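Long-range contact in uncharacterized hypothetical protein (Bacteroides vulgatus, PDB 4FMR), which is uncharacterised but probably binds DNA, joining an HU/IHF-like DNA-binding domain to a domain with an immunoglobulin-like fold: residues T144-L156 and S232-E244. Numbering follows the deposited sequence. Where two conformers were deposited one is given.
Sequences TDFSATAGRNFTL and STSHTIYIGGAPE
Phe146 lays its ring face to face on the imidazole of His235, centroids 3.7 Å apart and planes 20° from parallel, with His235 ND1 above the centre of the phenyl ring. That same ND1 donates in the imidazole plane to Thr236 O (2.7 Å), on a carbonyl lone pair, which helps fix the rotation of the stacked ring. From Phe146 on, the backbone zips to strand 232-240 in parallel, Phe146 O taking Tyr238 N (2.9 Å). Ser147 enters the strand held by Asp145 OD1, through an Asx turn to Ser147 N and a 2.6 Å bond from Ser147 OG, while Asp145 OD2 reaches Ser105 of the second subunit. Ala148 N donates to Tyr238 O, Ala148 O accepts from Gly240 N, and Ala148 CB touches Ile237 CD1 (3.8 Å). Ala150 N runs almost straight (177°) to Gly240 O, and its CB meets Ile239 CG2 (3.9 Å). At the end of the type II turn Thr149-Arg152, Arg152 NH1 is hydrogen-bonded to Thr140 OG1. Phe154, already in the other sheet, receives Ile237 CD1 over its ring centre (CH-pi, 3.9 Å); CG1 anti to the backbone N (chi1 -173°), with the chain extended beyond it, carries CD1 there. One segment thus serves both sheets of the Ig-like sandwich: backbone bonds secure strand 147-149, outermost in its sheet within this chain, Ile237 joins Ala148 and Phe154 by apolar contact, and the His235 stack adds a polar tie.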
ATOM      1  N   THR B 144      -6.458  -5.930   3.810  1.00 34.95           N
ATOM      2  CA  THR B 144      -7.806  -6.377   3.439  1.00 35.60           C
ATOM      3  C   THR B 144      -8.001  -6.281   1.929  1.00 38.81           C
ATOM      4  O   THR B 144      -9.127  -6.277   1.470  1.00 40.83           O
ATOM      5  CB  THR B 144      -8.878  -5.555   4.175  1.00 43.25           C
ATOM      6  OG1 THR B 144      -8.728  -4.184   3.801  1.00 45.78           O
ATOM      7  CG2 THR B 144      -8.821  -5.732   5.706  1.00 35.02           C
ATOM      8  N   ASP B 145      -6.916  -6.237   1.160  1.00 34.83           N
ATOM      9  CA  ASP B 145      -6.995  -6.154  -0.302  1.00 35.38           C
ATOM     10  C   ASP B 145      -6.775  -7.551  -0.975  1.00 37.48           C
ATOM     11  O   ASP B 145      -6.540  -7.616  -2.167  1.00 36.04           O
ATOM     12  CB  ASP B 145      -5.956  -5.129  -0.820  1.00 35.83           C
ATOM     13  CG  ASP B 145      -4.508  -5.423  -0.454  1.00 42.46           C
ATOM     14  OD1 ASP B 145      -4.259  -6.419   0.278  1.00 43.28           O
ATOM     15  OD2 ASP B 145      -3.626  -4.642  -0.859  1.00 44.18           O
ATOM     16  N   PHE B 146      -6.848  -8.649  -0.194  1.00 35.33           N
ATOM     17  CA  PHE B 146      -6.638 -10.030  -0.627  1.00 34.95           C
ATOM     18  C   PHE B 146      -5.179 -10.315  -0.971  1.00 37.67           C
ATOM     19  O   PHE B 146      -4.902 -11.256  -1.708  1.00 38.26           O
ATOM     20  CB  PHE B 146      -7.554 -10.467  -1.775  1.00 37.02           C
ATOM     21  CG  PHE B 146      -8.729 -11.223  -1.201  1.00 39.21           C
ATOM     22  CD1 PHE B 146      -9.860 -10.550  -0.765  1.00 42.80           C
ATOM     23  CD2 PHE B 146      -8.656 -12.595  -0.989  1.00 41.27           C
ATOM     24  CE1 PHE B 146     -10.933 -11.245  -0.228  1.00 44.72           C
ATOM     25  CE2 PHE B 146      -9.723 -13.287  -0.422  1.00 44.80           C
ATOM     26  CZ  PHE B 146     -10.843 -12.605  -0.023  1.00 43.79           C
ATOM     27  N   SER B 147      -4.249  -9.540  -0.378  1.00 32.72           N
ATOM     28  CA  SER B 147      -2.825  -9.827  -0.391  1.00 32.29           C
ATOM     29  C   SER B 147      -2.578 -10.649   0.880  1.00 36.94           C
ATOM     30  O   SER B 147      -3.255 -10.426   1.886  1.00 34.94           O
ATOM     31  CB  SER B 147      -1.983  -8.556  -0.462  1.00 35.80           C
ATOM     32  OG  SER B 147      -2.147  -7.801   0.725  1.00 42.57           O
ATOM     33  N   ALA B 148      -1.688 -11.640   0.817  1.00 34.66           N
ATOM     34  CA  ALA B 148      -1.477 -12.559   1.925  1.00 35.57           C
ATOM     35  C   ALA B 148      -0.009 -12.961   2.066  1.00 36.84           C
ATOM     36  O   ALA B 148       0.780 -12.769   1.146  1.00 35.57           O
ATOM     37  CB  ALA B 148      -2.337 -13.802   1.716  1.00 36.79           C
ATOM     38  N   THR B 149       0.339 -13.507   3.223  1.00 33.96           N
ATOM     39  CA  THR B 149       1.701 -13.944   3.550  1.00 33.77           C
ATOM     40  C   THR B 149       1.765 -15.490   3.632  1.00 36.37           C
ATOM     41  O   THR B 149       1.043 -16.085   4.426  1.00 36.14           O
ATOM     42  CB  THR B 149       2.152 -13.295   4.885  1.00 31.36           C
ATOM     43  OG1 THR B 149       1.914 -11.877   4.853  1.00 34.73           O
ATOM     44  CG2 THR B 149       3.619 -13.553   5.182  1.00 25.05           C
ATOM     45  N   ALA B 150       2.638 -16.116   2.824  1.00 32.04           N
ATOM     46  CA  ALA B 150       2.889 -17.569   2.835  1.00 31.98           C
ATOM     47  C   ALA B 150       3.430 -17.986   4.191  1.00 34.86           C
ATOM     48  O   ALA B 150       4.184 -17.235   4.788  1.00 33.27           O
ATOM     49  CB  ALA B 150       3.880 -17.952   1.735  1.00 32.08           C
ATOM     50  N   GLY B 151       2.997 -19.139   4.687  1.00 33.29           N
ATOM     51  CA  GLY B 151       3.405 -19.652   5.993  1.00 33.41           C
ATOM     52  C   GLY B 151       2.724 -18.965   7.153  1.00 38.07           C
ATOM     53  O   GLY B 151       3.097 -19.200   8.302  1.00 40.45           O
ATOM     54  N   ARG B 152       1.733 -18.098   6.870  1.00 33.58           N
ATOM     55  CA  ARG B 152       1.035 -17.329   7.895  0.50 33.14           C
ATOM     56  C   ARG B 152      -0.484 -17.447   7.718  1.00 36.50           C
ATOM     57  O   ARG B 152      -0.952 -18.043   6.748  1.00 36.31           O
ATOM     58  CB  ARG B 152       1.501 -15.856   7.865  0.50 33.05           C
ATOM     59  CG  ARG B 152       2.946 -15.632   8.359  0.50 38.75           C
ATOM     60  CD  ARG B 152       3.109 -15.887   9.857  0.50 42.22           C
ATOM     61  NE  ARG B 152       4.483 -15.687  10.327  0.50 44.92           N
ATOM     62  CZ  ARG B 152       4.973 -14.523  10.745  0.50 55.71           C
ATOM     63  NH1 ARG B 152       4.215 -13.433  10.738  0.50 40.80           N
ATOM     64  NH2 ARG B 152       6.233 -14.436  11.155  0.50 42.68           N
ATOM     65  N   ASN B 153      -1.253 -16.919   8.675  1.00 32.50           N
ATOM     66  CA  ASN B 153      -2.704 -17.039   8.645  1.00 32.02           C
ATOM     67  C   ASN B 153      -3.409 -16.017   7.779  1.00 33.96           C
ATOM     68  O   ASN B 153      -3.015 -14.868   7.672  1.00 31.23           O
ATOM     69  CB  ASN B 153      -3.294 -16.971  10.048  1.00 31.74           C
ATOM     70  CG  ASN B 153      -2.973 -18.203  10.859  1.00 42.69           C
ATOM     71  OD1 ASN B 153      -3.444 -19.314  10.573  1.00 37.93           O
ATOM     72  ND2 ASN B 153      -2.116 -18.042  11.850  1.00 29.13           N
ATOM     73  N   PHE B 154      -4.510 -16.469   7.201  1.00 31.56           N
ATOM     74  CA  PHE B 154      -5.375 -15.679   6.364  1.00 31.26           C
ATOM     75  C   PHE B 154      -6.815 -15.937   6.777  1.00 34.60           C
ATOM     76  O   PHE B 154      -7.169 -17.083   7.068  1.00 32.36           O
ATOM     77  CB  PHE B 154      -5.135 -16.010   4.875  1.00 32.43           C
ATOM     78  CG  PHE B 154      -5.763 -14.980   3.974  1.00 33.45           C
ATOM     79  CD1 PHE B 154      -5.129 -13.762   3.736  1.00 32.70           C
ATOM     80  CD2 PHE B 154      -7.028 -15.194   3.415  1.00 35.61           C
ATOM     81  CE1 PHE B 154      -5.738 -12.786   2.945  1.00 33.98           C
ATOM     82  CE2 PHE B 154      -7.637 -14.205   2.625  1.00 37.88           C
ATOM     83  CZ  PHE B 154      -6.989 -13.011   2.401  1.00 34.36           C
ATOM     84  N   THR B 155      -7.636 -14.863   6.840  1.00 32.44           N
ATOM     85  CA  THR B 155      -9.060 -14.981   7.179  1.00 32.92           C
ATOM     86  C   THR B 155      -9.932 -14.635   5.963  1.00 35.95           C
ATOM     87  O   THR B 155      -9.777 -13.583   5.365  1.00 34.03           O
ATOM     88  CB  THR B 155      -9.448 -14.100   8.392  1.00 40.83           C
ATOM     89  OG1 THR B 155      -8.624 -14.436   9.504  1.00 44.48           O
ATOM     90  CG2 THR B 155     -10.894 -14.281   8.793  1.00 39.00           C
ATOM     91  N   LEU B 156     -10.903 -15.487   5.679  1.00 34.34           N
ATOM     92  CA  LEU B 156     -11.901 -15.307   4.633  1.00 34.79           C
ATOM     93  C   LEU B 156     -13.257 -15.031   5.255  1.00 39.98           C
ATOM     94  O   LEU B 156     -13.715 -15.820   6.079  1.00 40.07           O
ATOM     95  CB  LEU B 156     -11.987 -16.563   3.744  1.00 35.42           C
ATOM     96  CG  LEU B 156     -10.755 -16.907   2.950  1.00 39.68           C
ATOM     97  CD1 LEU B 156     -10.660 -18.397   2.722  1.00 40.11           C
ATOM     98  CD2 LEU B 156     -10.708 -16.117   1.678  1.00 43.16           C
ATOM     99  N   SER B 232     -18.434 -24.891  -5.206  1.00 41.38           N
ATOM    100  CA  SER B 232     -17.222 -24.089  -5.116  1.00 39.50           C
ATOM    101  C   SER B 232     -17.476 -22.636  -5.315  1.00 42.95           C
ATOM    102  O   SER B 232     -18.314 -22.256  -6.135  1.00 43.15           O
ATOM    103  CB  SER B 232     -16.219 -24.534  -6.180  1.00 41.95           C
ATOM    104  OG  SER B 232     -15.792 -25.858  -5.915  1.00 56.10           O
ATOM    105  N   THR B 233     -16.712 -21.820  -4.582  1.00 38.44           N
ATOM    106  CA  THR B 233     -16.715 -20.374  -4.684  1.00 37.66           C
ATOM    107  C   THR B 233     -15.241 -19.966  -4.603  1.00 42.06           C
ATOM    108  O   THR B 233     -14.427 -20.617  -3.930  1.00 40.20           O
ATOM    109  CB  THR B 233     -17.661 -19.707  -3.676  1.00 46.17           C
ATOM    110  OG1 THR B 233     -17.810 -18.353  -4.096  1.00 45.15           O
ATOM    111  CG2 THR B 233     -17.157 -19.767  -2.210  1.00 43.88           C
ATOM    112  N   SER B 234     -14.896 -18.917  -5.342  1.00 39.24           N
ATOM    113  CA  SER B 234     -13.522 -18.480  -5.489  1.00 36.74           C
ATOM    114  C   SER B 234     -13.336 -17.001  -5.270  1.00 40.69           C
ATOM    115  O   SER B 234     -14.294 -16.225  -5.294  1.00 41.42           O
ATOM    116  CB  SER B 234     -13.041 -18.813  -6.902  1.00 39.46           C
ATOM    117  OG  SER B 234     -12.855 -20.208  -7.074  1.00 50.74           O
ATOM    118  N   HIS B 235     -12.071 -16.617  -5.091  1.00 35.64           N
ATOM    119  CA  HIS B 235     -11.604 -15.252  -4.984  1.00 34.60           C
ATOM    120  C   HIS B 235     -10.132 -15.240  -5.337  1.00 38.54           C
ATOM    121  O   HIS B 235      -9.406 -16.148  -4.942  1.00 38.74           O
ATOM    122  CB  HIS B 235     -11.852 -14.626  -3.591  1.00 35.23           C
ATOM    123  CG  HIS B 235     -11.805 -13.129  -3.634  1.00 38.45           C
ATOM    124  ND1 HIS B 235     -10.606 -12.446  -3.768  1.00 39.27           N
ATOM    125  CD2 HIS B 235     -12.817 -12.234  -3.654  1.00 40.83           C
ATOM    126  CE1 HIS B 235     -10.925 -11.166  -3.856  1.00 38.63           C
ATOM    127  NE2 HIS B 235     -12.237 -10.988  -3.759  1.00 40.30           N
ATOM    128  N   THR B 236      -9.682 -14.207  -6.054  1.00 33.81           N
ATOM    129  CA  THR B 236      -8.274 -14.070  -6.400  1.00 32.70           C
ATOM    130  C   THR B 236      -7.482 -13.663  -5.131  1.00 35.62           C
ATOM    131  O   THR B 236      -8.042 -13.055  -4.210  1.00 34.36           O
ATOM    132  CB  THR B 236      -8.105 -13.079  -7.551  1.00 38.72           C
ATOM    133  OG1 THR B 236      -6.791 -13.245  -8.093  1.00 42.01           O
ATOM    134  CG2 THR B 236      -8.354 -11.624  -7.128  1.00 33.81           C
ATOM    135  N   ILE B 237      -6.197 -14.023  -5.077  1.00 31.64           N
ATOM    136  CA  ILE B 237      -5.378 -13.731  -3.898  1.00 31.56           C
ATOM    137  C   ILE B 237      -3.933 -13.524  -4.337  1.00 34.03           C
ATOM    138  O   ILE B 237      -3.408 -14.287  -5.149  1.00 32.11           O
ATOM    139  CB  ILE B 237      -5.494 -14.874  -2.794  1.00 34.07           C
ATOM    140  CG1 ILE B 237      -4.781 -14.505  -1.454  1.00 33.34           C
ATOM    141  CG2 ILE B 237      -4.999 -16.229  -3.311  1.00 33.94           C
ATOM    142  CD1 ILE B 237      -5.130 -15.447  -0.187  1.00 35.73           C
ATOM    143  N   TYR B 238      -3.286 -12.528  -3.756  1.00 30.85           N
ATOM    144  CA  TYR B 238      -1.868 -12.361  -4.008  1.00 30.00           C
ATOM    145  C   TYR B 238      -1.108 -12.940  -2.825  1.00 34.28           C
ATOM    146  O   TYR B 238      -1.352 -12.562  -1.675  1.00 31.96           O
ATOM    147  CB  TYR B 238      -1.475 -10.907  -4.272  1.00 29.71           C
ATOM    148  CG  TYR B 238       0.027 -10.750  -4.416  1.00 29.62           C
ATOM    149  CD1 TYR B 238       0.671 -11.067  -5.612  1.00 31.30           C
ATOM    150  CD2 TYR B 238       0.809 -10.307  -3.348  1.00 29.07           C
ATOM    151  CE1 TYR B 238       2.059 -10.992  -5.727  1.00 34.34           C
ATOM    152  CE2 TYR B 238       2.198 -10.238  -3.447  1.00 29.67           C
ATOM    153  CZ  TYR B 238       2.818 -10.565  -4.642  1.00 40.08           C
ATOM    154  OH  TYR B 238       4.184 -10.443  -4.762  1.00 39.13           O
ATOM    155  N   ILE B 239      -0.180 -13.834  -3.094  1.00 33.44           N
ATOM    156  CA  ILE B 239       0.600 -14.408  -2.001  1.00 33.43           C
ATOM    157  C   ILE B 239       2.028 -13.881  -2.084  1.00 37.68           C
ATOM    158  O   ILE B 239       2.659 -13.938  -3.139  1.00 36.42           O
ATOM    159  CB  ILE B 239       0.525 -15.963  -2.014  1.00 36.83           C
ATOM    160  CG1 ILE B 239      -0.950 -16.407  -1.711  1.00 36.90           C
ATOM    161  CG2 ILE B 239       1.537 -16.566  -0.989  1.00 37.06           C
ATOM    162  CD1 ILE B 239      -1.302 -17.793  -1.922  1.00 43.82           C
ATOM    163  N   GLY B 240       2.499 -13.335  -0.969  1.00 34.86           N
ATOM    164  CA  GLY B 240       3.862 -12.851  -0.840  1.00 34.88           C
ATOM    165  C   GLY B 240       4.639 -13.918  -0.104  1.00 40.00           C
ATOM    166  O   GLY B 240       4.097 -14.536   0.826  1.00 38.45           O
ATOM    167  N   GLY B 241       5.881 -14.150  -0.539  1.00 37.61           N
ATOM    168  CA  GLY B 241       6.772 -15.153   0.028  1.00 38.77           C
ATOM    169  C   GLY B 241       6.870 -15.118   1.542  1.00 45.97           C
ATOM    170  O   GLY B 241       6.703 -14.064   2.163  1.00 44.47           O
ATOM    171  N   ALA B 242       7.107 -16.297   2.132  1.00 47.09           N
ATOM    172  CA  ALA B 242       7.222 -16.546   3.569  1.00 48.84           C
ATOM    173  C   ALA B 242       8.185 -15.556   4.255  1.00 58.90           C
ATOM    174  O   ALA B 242       9.216 -15.213   3.666  1.00 59.11           O
ATOM    175  CB  ALA B 242       7.697 -17.975   3.798  1.00 49.72           C
ATOM    176  N   PRO B 243       7.873 -15.065   5.482  1.00 60.22           N
ATOM    177  CA  PRO B 243       8.826 -14.146   6.152  1.00 61.80           C
ATOM    178  C   PRO B 243      10.136 -14.869   6.557  1.00 68.75           C
ATOM    179  O   PRO B 243      10.146 -16.100   6.744  1.00 68.35           O
ATOM    180  CB  PRO B 243       8.053 -13.631   7.375  1.00 63.32           C
ATOM    181  CG  PRO B 243       6.938 -14.587   7.585  1.00 67.16           C
ATOM    182  CD  PRO B 243       6.698 -15.371   6.332  1.00 61.87           C
ATOM    183  N   GLU B 244      11.252 -14.098   6.650  1.00 66.57           N
ATOM    184  CA  GLU B 244      12.581 -14.617   6.998  1.00103.36           C
ATOM    185  C   GLU B 244      12.666 -15.008   8.481  1.00129.11           C
ATOM    186  O   GLU B 244      12.245 -14.253   9.357  1.00 90.23           O
ATOM    187  CB  GLU B 244      13.665 -13.583   6.665  1.00104.83           C
TER